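Local coordinates for protein alpha-galactosidase (Lactobacillus brevis, PDB 3MI6) that probably cleaves terminal, non-reducing alpha-D-galactose residues from alpha-D-galactosides by hydrolysis, as a member of glycosyl hydrolase family 36, at residues P323-N335 with V623-F635. Numbering follows the deposited sequence.
Sequences PRFAHEERPVLIN and VAFYKCYRQLFQF
Gln634 reads the backbone of Arg330 with both ends of its amide, joining the loop that enters the first strand (333-335) of the closed eight-stranded parallel barrel to the helices 613-628 and 630-635 that follow the eighth, 601-604. The contact lies next to the seam where the first and eighth strands of the TIM-barrel of this family 36 glycosidase pair. Among the hydrogen bonds, Arg330 N gives to Gln634 OE1 (3.1 Å) and Gln634 NE2 returns to Arg330 O (3.0 Å), both with N-H...O angles of 161°. The Gln634 chain, extended beyond CG, carries the amide out to that backbone, and NE2 also gives to Tyr626 OH, whose other partners are Gly600 O and Leu602 N. A leucine here would probably leave Arg330 N without this acceptor and Tyr626 OH without the amide donor. Arg330 O takes a second donor, Arg630 NE at 3.2 Å, which approaches from above the carbonyl plane, 51° out of it.

The charged pair lies beside this: Glu329 OE1 meets Arg630 NH1 at 2.8 Å in a salt bridge, the N-H...O angle a bent 136°. Arg630 NH2 has its own carboxylate, Glu362, so the guanidinium is shared between two acids.

Apolar contact is led by Val332, whose CG2 lies 3.7 Å from Tyr626 CD2, while its CG1 faces Val623 CG2 more loosely at 4.5 Å.

Aromatic-to-carbonyl contacts form a separate group: Phe635 sets its ring beside the backbone carbonyls of Ala326, His327 and Glu328. CE1 lies 3.4 Å from Ala326 O, and CZ lies 3.4 Å from Glu328 O, which sits at the ring edge.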
ATOM      1  N   PRO D 323     -29.815  30.079  16.164  1.00 40.52           N
ATOM      2  CA  PRO D 323     -31.170  29.784  15.656  1.00 38.86           C
ATOM      3  C   PRO D 323     -31.772  30.891  14.789  1.00 38.46           C
ATOM      4  O   PRO D 323     -32.697  30.662  14.010  1.00 40.65           O
ATOM      5  CB  PRO D 323     -31.993  29.629  16.934  1.00 37.34           C
ATOM      6  CG  PRO D 323     -31.004  29.267  17.974  1.00 40.00           C
ATOM      7  CD  PRO D 323     -29.764  30.030  17.632  1.00 39.41           C
ATOM      8  N   ARG D 324     -31.248  32.095  14.936  1.00 38.78           N
ATOM      9  CA  ARG D 324     -31.696  33.224  14.150  1.00 37.74           C
ATOM     10  C   ARG D 324     -31.315  33.047  12.683  1.00 38.70           C
ATOM     11  O   ARG D 324     -31.906  33.672  11.803  1.00 39.20           O
ATOM     12  CB  ARG D 324     -31.078  34.507  14.718  1.00 36.53           C
ATOM     13  CG  ARG D 324     -31.353  35.751  13.921  1.00 37.79           C
ATOM     14  CD  ARG D 324     -32.848  36.027  13.847  1.00 40.35           C
ATOM     15  NE  ARG D 324     -33.122  37.154  12.958  1.00 43.46           N
ATOM     16  CZ  ARG D 324     -33.355  37.030  11.655  1.00 41.63           C
ATOM     17  NH1 ARG D 324     -33.366  35.827  11.084  1.00 38.60           N
ATOM     18  NH2 ARG D 324     -33.576  38.110  10.924  1.00 38.28           N
ATOM     19  N   PHE D 325     -30.316  32.211  12.414  1.00 37.69           N
ATOM     20  CA  PHE D 325     -29.842  32.066  11.040  1.00 38.70           C
ATOM     21  C   PHE D 325     -29.643  30.620  10.614  1.00 37.25           C
ATOM     22  O   PHE D 325     -29.403  30.352   9.451  1.00 37.52           O
ATOM     23  CB  PHE D 325     -28.569  32.889  10.788  1.00 37.25           C
ATOM     24  CG  PHE D 325     -28.774  34.376  10.872  1.00 34.66           C
ATOM     25  CD1 PHE D 325     -28.386  35.083  12.003  1.00 36.42           C
ATOM     26  CD2 PHE D 325     -29.352  35.065   9.824  1.00 38.18           C
ATOM     27  CE1 PHE D 325     -28.580  36.443  12.093  1.00 38.15           C
ATOM     28  CE2 PHE D 325     -29.544  36.444   9.898  1.00 39.49           C
ATOM     29  CZ  PHE D 325     -29.154  37.133  11.036  1.00 40.09           C
ATOM     30  N   ALA D 326     -29.782  29.696  11.555  1.00 37.74           N
ATOM     31  CA  ALA D 326     -29.612  28.276  11.287  1.00 35.21           C
ATOM     32  C   ALA D 326     -30.293  27.814  10.003  1.00 39.67           C
ATOM     33  O   ALA D 326     -29.725  27.003   9.255  1.00 42.71           O
ATOM     34  CB  ALA D 326     -30.135  27.469  12.449  1.00 38.28           C
ATOM     35  N   HIS D 327     -31.513  28.303   9.770  1.00 37.67           N
ATOM     36  CA  HIS D 327     -32.347  27.873   8.640  1.00 36.36           C
ATOM     37  C   HIS D 327     -32.674  28.987   7.641  1.00 36.28           C
ATOM     38  O   HIS D 327     -33.351  28.756   6.637  1.00 35.18           O
ATOM     39  CB  HIS D 327     -33.664  27.287   9.136  1.00 35.47           C
ATOM     40  CG  HIS D 327     -33.504  26.158  10.099  1.00 39.82           C
ATOM     41  ND1 HIS D 327     -33.186  26.352  11.427  1.00 45.53           N
ATOM     42  CD2 HIS D 327     -33.645  24.823   9.936  1.00 42.54           C
ATOM     43  CE1 HIS D 327     -33.127  25.184  12.040  1.00 44.55           C
ATOM     44  NE2 HIS D 327     -33.406  24.240  11.158  1.00 46.77           N
ATOM     45  N   GLU D 328     -32.203  30.195   7.909  1.00 37.92           N
ATOM     46  CA  GLU D 328     -32.508  31.309   7.024  1.00 40.76           C
ATOM     47  C   GLU D 328     -31.563  31.353   5.818  1.00 38.56           C
ATOM     48  O   GLU D 328     -30.348  31.311   5.960  1.00 40.94           O
ATOM     49  CB  GLU D 328     -32.502  32.644   7.784  1.00 39.43           C
ATOM     50  CG  GLU D 328     -33.051  33.813   6.960  1.00 38.82           C
ATOM     51  CD  GLU D 328     -33.090  35.135   7.729  1.00 43.07           C
ATOM     52  OE1 GLU D 328     -32.068  35.863   7.729  1.00 42.25           O
ATOM     53  OE2 GLU D 328     -34.150  35.451   8.320  1.00 43.63           O
ATOM     54  N   GLU D 329     -32.134  31.417   4.629  1.00 37.27           N
ATOM     55  CA  GLU D 329     -31.326  31.576   3.439  1.00 37.43           C
ATOM     56  C   GLU D 329     -30.412  32.781   3.592  1.00 36.16           C
ATOM     57  O   GLU D 329     -30.831  33.855   4.021  1.00 38.90           O
ATOM     58  CB  GLU D 329     -32.215  31.691   2.193  1.00 37.42           C
ATOM     59  CG  GLU D 329     -32.967  30.396   1.885  1.00 38.53           C
ATOM     60  CD  GLU D 329     -33.841  30.467   0.647  1.00 40.18           C
ATOM     61  OE1 GLU D 329     -33.598  31.309  -0.242  1.00 42.57           O
ATOM     62  OE2 GLU D 329     -34.786  29.659   0.563  1.00 42.08           O
ATOM     63  N   ARG D 330     -29.150  32.588   3.250  1.00 36.26           N
ATOM     64  CA  ARG D 330     -28.182  33.664   3.302  1.00 36.08           C
ATOM     65  C   ARG D 330     -28.040  34.428   2.002  1.00 37.16           C
ATOM     66  O   ARG D 330     -28.003  33.846   0.913  1.00 38.33           O
ATOM     67  CB  ARG D 330     -26.863  33.128   3.789  1.00 36.50           C
ATOM     68  CG  ARG D 330     -26.959  32.950   5.264  1.00 41.92           C
ATOM     69  CD  ARG D 330     -26.287  31.739   5.712  1.00 41.24           C
ATOM     70  NE  ARG D 330     -27.115  30.974   6.621  1.00 36.62           N
ATOM     71  CZ  ARG D 330     -26.596  30.271   7.607  1.00 38.56           C
ATOM     72  NH1 ARG D 330     -25.289  30.310   7.796  1.00 41.76           N
ATOM     73  NH2 ARG D 330     -27.362  29.545   8.392  1.00 40.97           N
ATOM     74  N   PRO D 331     -27.965  35.751   2.114  1.00 36.40           N
ATOM     75  CA  PRO D 331     -28.084  36.615   0.942  1.00 36.89           C
ATOM     76  C   PRO D 331     -26.893  36.462  -0.021  1.00 36.16           C
ATOM     77  O   PRO D 331     -25.820  36.036   0.392  1.00 35.38           O
ATOM     78  CB  PRO D 331     -28.122  38.009   1.566  1.00 36.81           C
ATOM     79  CG  PRO D 331     -27.292  37.886   2.794  1.00 35.18           C
ATOM     80  CD  PRO D 331     -27.579  36.497   3.321  1.00 36.42           C
ATOM     81  N   VAL D 332     -27.090  36.775  -1.298  1.00 35.94           N
ATOM     82  CA  VAL D 332     -25.973  36.855  -2.219  1.00 34.61           C
ATOM     83  C   VAL D 332     -25.302  38.212  -2.031  1.00 37.45           C
ATOM     84  O   VAL D 332     -25.933  39.250  -2.183  1.00 37.90           O
ATOM     85  CB  VAL D 332     -26.432  36.688  -3.669  1.00 34.91           C
ATOM     86  CG1 VAL D 332     -25.255  36.843  -4.621  1.00 34.89           C
ATOM     87  CG2 VAL D 332     -27.088  35.350  -3.849  1.00 34.41           C
ATOM     88  N   LEU D 333     -24.025  38.212  -1.678  1.00 36.59           N
ATOM     89  CA  LEU D 333     -23.368  39.462  -1.350  1.00 36.85           C
ATOM     90  C   LEU D 333     -22.289  39.811  -2.355  1.00 40.92           C
ATOM     91  O   LEU D 333     -21.861  38.968  -3.139  1.00 41.54           O
ATOM     92  CB  LEU D 333     -22.756  39.383   0.038  1.00 37.68           C
ATOM     93  CG  LEU D 333     -21.622  38.376   0.233  1.00 37.32           C
ATOM     94  CD1 LEU D 333     -20.292  38.911  -0.272  1.00 36.45           C
ATOM     95  CD2 LEU D 333     -21.509  38.011   1.699  1.00 39.20           C
ATOM     96  N   ILE D 334     -21.858  41.066  -2.334  1.00 42.26           N
ATOM     97  CA  ILE D 334     -20.659  41.461  -3.050  1.00 42.10           C
ATOM     98  C   ILE D 334     -19.722  42.207  -2.095  1.00 42.79           C
ATOM     99  O   ILE D 334     -20.167  42.959  -1.252  1.00 42.36           O
ATOM    100  CB  ILE D 334     -20.976  42.289  -4.298  1.00 41.89           C
ATOM    101  CG1 ILE D 334     -19.675  42.726  -4.973  1.00 42.69           C
ATOM    102  CG2 ILE D 334     -21.833  43.486  -3.948  1.00 41.86           C
ATOM    103  CD1 ILE D 334     -19.858  43.233  -6.365  1.00 43.44           C
ATOM    104  N   ASN D 335     -18.424  41.962  -2.226  1.00 47.10           N
ATOM    105  CA  ASN D 335     -17.408  42.477  -1.319  1.00 47.70           C
ATOM    106  C   ASN D 335     -16.321  43.143  -2.161  1.00 52.79           C
ATOM    107  O   ASN D 335     -15.842  42.543  -3.136  1.00 50.62           O
ATOM    108  CB  ASN D 335     -16.845  41.304  -0.504  1.00 48.56           C
ATOM    109  CG  ASN D 335     -15.824  41.724   0.545  1.00 53.53           C
ATOM    110  OD1 ASN D 335     -15.073  42.688   0.364  1.00 55.09           O
ATOM    111  ND2 ASN D 335     -15.778  40.977   1.645  1.00 50.21           N
ATOM    112  N   VAL D 623     -26.716  34.314 -10.585  1.00 35.18           N
ATOM    113  CA  VAL D 623     -27.471  34.790  -9.432  1.00 33.80           C
ATOM    114  C   VAL D 623     -28.942  34.349  -9.444  1.00 36.75           C
ATOM    115  O   VAL D 623     -29.478  33.932  -8.410  1.00 35.65           O
ATOM    116  CB  VAL D 623     -27.351  36.326  -9.293  1.00 36.88           C
ATOM    117  CG1 VAL D 623     -28.235  36.850  -8.146  1.00 39.27           C
ATOM    118  CG2 VAL D 623     -25.900  36.718  -9.070  1.00 32.38           C
ATOM    119  N   ALA D 624     -29.592  34.428 -10.609  1.00 38.61           N
ATOM    120  CA  ALA D 624     -30.974  33.953 -10.752  1.00 35.90           C
ATOM    121  C   ALA D 624     -31.024  32.448 -10.553  1.00 34.80           C
ATOM    122  O   ALA D 624     -31.929  31.916  -9.915  1.00 34.41           O
ATOM    123  CB  ALA D 624     -31.516  34.313 -12.101  1.00 32.58           C
ATOM    124  N   PHE D 625     -30.031  31.763 -11.097  1.00 33.84           N
ATOM    125  CA  PHE D 625     -29.948  30.330 -10.927  1.00 35.52           C
ATOM    126  C   PHE D 625     -29.764  29.981  -9.459  1.00 36.89           C
ATOM    127  O   PHE D 625     -30.463  29.119  -8.922  1.00 36.78           O
ATOM    128  CB  PHE D 625     -28.787  29.750 -11.736  1.00 34.42           C
ATOM    129  CG  PHE D 625     -28.629  28.270 -11.571  1.00 33.51           C
ATOM    130  CD1 PHE D 625     -29.576  27.402 -12.083  1.00 32.74           C
ATOM    131  CD2 PHE D 625     -27.538  27.745 -10.914  1.00 33.83           C
ATOM    132  CE1 PHE D 625     -29.439  26.047 -11.939  1.00 34.01           C
ATOM    133  CE2 PHE D 625     -27.391  26.378 -10.772  1.00 33.10           C
ATOM    134  CZ  PHE D 625     -28.337  25.536 -11.284  1.00 35.03           C
ATOM    135  N   TYR D 626     -28.809  30.643  -8.811  1.00 34.86           N
ATOM    136  CA  TYR D 626     -28.507  30.332  -7.428  1.00 33.41           C
ATOM    137  C   TYR D 626     -29.701  30.604  -6.534  1.00 36.21           C
ATOM    138  O   TYR D 626     -30.008  29.802  -5.640  1.00 35.20           O
ATOM    139  CB  TYR D 626     -27.307  31.125  -6.945  1.00 33.14           C
ATOM    140  CG  TYR D 626     -26.915  30.814  -5.521  1.00 33.93           C
ATOM    141  CD1 TYR D 626     -26.209  29.657  -5.215  1.00 33.78           C
ATOM    142  CD2 TYR D 626     -27.239  31.683  -4.479  1.00 33.23           C
ATOM    143  CE1 TYR D 626     -25.839  29.367  -3.904  1.00 34.87           C
ATOM    144  CE2 TYR D 626     -26.879  31.403  -3.167  1.00 33.55           C
ATOM    145  CZ  TYR D 626     -26.176  30.250  -2.885  1.00 35.44           C
ATOM    146  OH  TYR D 626     -25.800  29.974  -1.595  1.00 34.06           O
ATOM    147  N   LYS D 627     -30.368  31.736  -6.772  1.00 36.67           N
ATOM    148  CA  LYS D 627     -31.545  32.118  -5.991  1.00 36.85           C
ATOM    149  C   LYS D 627     -32.680  31.093  -6.134  1.00 34.22           C
ATOM    150  O   LYS D 627     -33.324  30.726  -5.150  1.00 34.36           O
ATOM    151  CB  LYS D 627     -32.048  33.503  -6.406  1.00 36.85           C
ATOM    152  CG  LYS D 627     -31.179  34.692  -5.997  1.00 38.57           C
ATOM    153  CD  LYS D 627     -31.832  35.991  -6.474  1.00 37.74           C
ATOM    154  CE  LYS D 627     -31.132  37.211  -5.936  1.00 41.65           C
ATOM    155  NZ  LYS D 627     -31.862  38.470  -6.293  1.00 41.04           N
ATOM    156  N   CYS D 628     -32.913  30.649  -7.367  1.00 34.95           N
ATOM    157  CA  CYS D 628     -33.944  29.660  -7.699  1.00 35.28           C
ATOM    158  C   CYS D 628     -33.746  28.419  -6.844  1.00 36.35           C
ATOM    159  O   CYS D 628     -34.700  27.814  -6.385  1.00 39.60           O
ATOM    160  CB  CYS D 628     -33.860  29.312  -9.201  1.00 37.75           C
ATOM    161  SG  CYS D 628     -35.218  28.326 -10.016  1.00 58.51           S
ATOM    162  N   TYR D 629     -32.496  28.053  -6.602  1.00 34.27           N
ATOM    163  CA  TYR D 629     -32.224  26.805  -5.926  1.00 33.65           C
ATOM    164  C   TYR D 629     -31.463  27.032  -4.640  1.00 34.54           C
ATOM    165  O   TYR D 629     -30.668  26.187  -4.218  1.00 34.13           O
ATOM    166  CB  TYR D 629     -31.427  25.865  -6.845  1.00 35.94           C
ATOM    167  CG  TYR D 629     -32.190  25.346  -8.042  1.00 36.25           C
ATOM    168  CD1 TYR D 629     -33.083  24.292  -7.913  1.00 39.55           C
ATOM    169  CD2 TYR D 629     -32.012  25.900  -9.300  1.00 36.86           C
ATOM    170  CE1 TYR D 629     -33.786  23.805  -9.002  1.00 39.71           C
ATOM    171  CE2 TYR D 629     -32.710  25.419 -10.394  1.00 39.68           C
ATOM    172  CZ  TYR D 629     -33.598  24.369 -10.234  1.00 39.52           C
ATOM    173  OH  TYR D 629     -34.302  23.884 -11.312  1.00 41.47           O
ATOM    174  N   ARG D 630     -31.703  28.166  -4.000  1.00 33.87           N
ATOM    175  CA  ARG D 630     -30.902  28.515  -2.840  1.00 34.90           C
ATOM    176  C   ARG D 630     -31.105  27.540  -1.678  1.00 33.53           C
ATOM    177  O   ARG D 630     -30.143  27.158  -1.021  1.00 32.35           O
ATOM    178  CB  ARG D 630     -31.160  29.960  -2.403  1.00 40.28           C
ATOM    179  CG  ARG D 630     -30.054  30.582  -1.552  1.00 35.83           C
ATOM    180  CD  ARG D 630     -30.667  31.604  -0.641  1.00 37.64           C
ATOM    181  NE  ARG D 630     -30.454  32.999  -1.032  1.00 40.55           N
ATOM    182  CZ  ARG D 630     -31.352  33.760  -1.652  1.00 41.40           C
ATOM    183  NH1 ARG D 630     -32.532  33.264  -2.000  1.00 41.26           N
ATOM    184  NH2 ARG D 630     -31.058  35.020  -1.939  1.00 38.81           N
ATOM    185  N   GLN D 631     -32.348  27.132  -1.446  1.00 33.59           N
ATOM    186  CA  GLN D 631     -32.674  26.225  -0.347  1.00 32.70           C
ATOM    187  C   GLN D 631     -31.954  24.885  -0.507  1.00 34.16           C
ATOM    188  O   GLN D 631     -31.467  24.276   0.466  1.00 32.34           O
ATOM    189  CB  GLN D 631     -34.186  26.022  -0.291  1.00 35.80           C
ATOM    190  CG  GLN D 631     -34.705  25.311   0.949  1.00 39.38           C
ATOM    191  CD  GLN D 631     -34.546  26.131   2.213  1.00 39.44           C
ATOM    192  OE1 GLN D 631     -34.449  27.352   2.150  1.00 42.21           O
ATOM    193  NE2 GLN D 631     -34.515  25.463   3.371  1.00 36.39           N
ATOM    194  N   LEU D 632     -31.886  24.432  -1.755  1.00 35.38           N
ATOM    195  CA  LEU D 632     -31.227  23.181  -2.098  1.00 32.48           C
ATOM    196  C   LEU D 632     -29.706  23.283  -1.880  1.00 30.96           C
ATOM    197  O   LEU D 632     -29.095  22.447  -1.208  1.00 28.03           O
ATOM    198  CB  LEU D 632     -31.548  22.853  -3.553  1.00 29.79           C
ATOM    199  CG  LEU D 632     -31.095  21.507  -4.108  1.00 33.04           C
ATOM    200  CD1 LEU D 632     -31.490  20.377  -3.170  1.00 31.78           C
ATOM    201  CD2 LEU D 632     -31.652  21.271  -5.509  1.00 34.56           C
ATOM    202  N   PHE D 633     -29.114  24.333  -2.442  1.00 31.02           N
ATOM    203  CA  PHE D 633     -27.675  24.550  -2.400  1.00 28.96           C
ATOM    204  C   PHE D 633     -27.154  24.765  -0.978  1.00 31.84           C
ATOM    205  O   PHE D 633     -26.201  24.131  -0.532  1.00 31.17           O
ATOM    206  CB  PHE D 633     -27.319  25.756  -3.257  1.00 30.14           C
ATOM    207  CG  PHE D 633     -27.099  25.439  -4.714  1.00 29.94           C
ATOM    208  CD1 PHE D 633     -26.228  24.445  -5.097  1.00 28.51           C
ATOM    209  CD2 PHE D 633     -27.734  26.171  -5.695  1.00 30.12           C
ATOM    210  CE1 PHE D 633     -26.013  24.169  -6.420  1.00 27.63           C
ATOM    211  CE2 PHE D 633     -27.524  25.897  -7.023  1.00 30.58           C
ATOM    212  CZ  PHE D 633     -26.664  24.896  -7.384  1.00 31.21           C
ATOM    213  N   GLN D 634     -27.801  25.659  -0.251  1.00 34.19           N
ATOM    214  CA  GLN D 634     -27.383  25.957   1.105  1.00 31.51           C
ATOM    215  C   GLN D 634     -27.746  24.898   2.154  1.00 30.77           C
ATOM    216  O   GLN D 634     -26.935  24.626   3.024  1.00 32.83           O
ATOM    217  CB  GLN D 634     -27.901  27.334   1.516  1.00 32.11           C
ATOM    218  CG  GLN D 634     -27.336  28.467   0.674  1.00 31.32           C
ATOM    219  CD  GLN D 634     -27.884  29.798   1.123  1.00 36.67           C
ATOM    220  OE1 GLN D 634     -28.799  29.839   1.947  1.00 38.62           O
ATOM    221  NE2 GLN D 634     -27.330  30.893   0.609  1.00 35.50           N
ATOM    222  N   PHE D 635     -28.936  24.296   2.092  1.00 29.87           N
ATOM    223  CA  PHE D 635     -29.375  23.416   3.196  1.00 30.05           C
ATOM    224  C   PHE D 635     -29.659  21.961   2.828  1.00 31.58           C
ATOM    225  O   PHE D 635     -29.879  21.124   3.715  1.00 30.70           O
ATOM    226  CB  PHE D 635     -30.586  23.998   3.939  1.00 28.30           C
ATOM    227  CG  PHE D 635     -30.394  25.407   4.385  1.00 32.18           C
ATOM    228  CD1 PHE D 635     -29.507  25.706   5.414  1.00 32.54           C
ATOM    229  CD2 PHE D 635     -31.095  26.442   3.778  1.00 33.03           C
ATOM    230  CE1 PHE D 635     -29.327  26.999   5.837  1.00 35.43           C
ATOM    231  CE2 PHE D 635     -30.918  27.751   4.194  1.00 36.68           C
ATOM    232  CZ  PHE D 635     -30.032  28.035   5.230  1.00 36.57           C
TER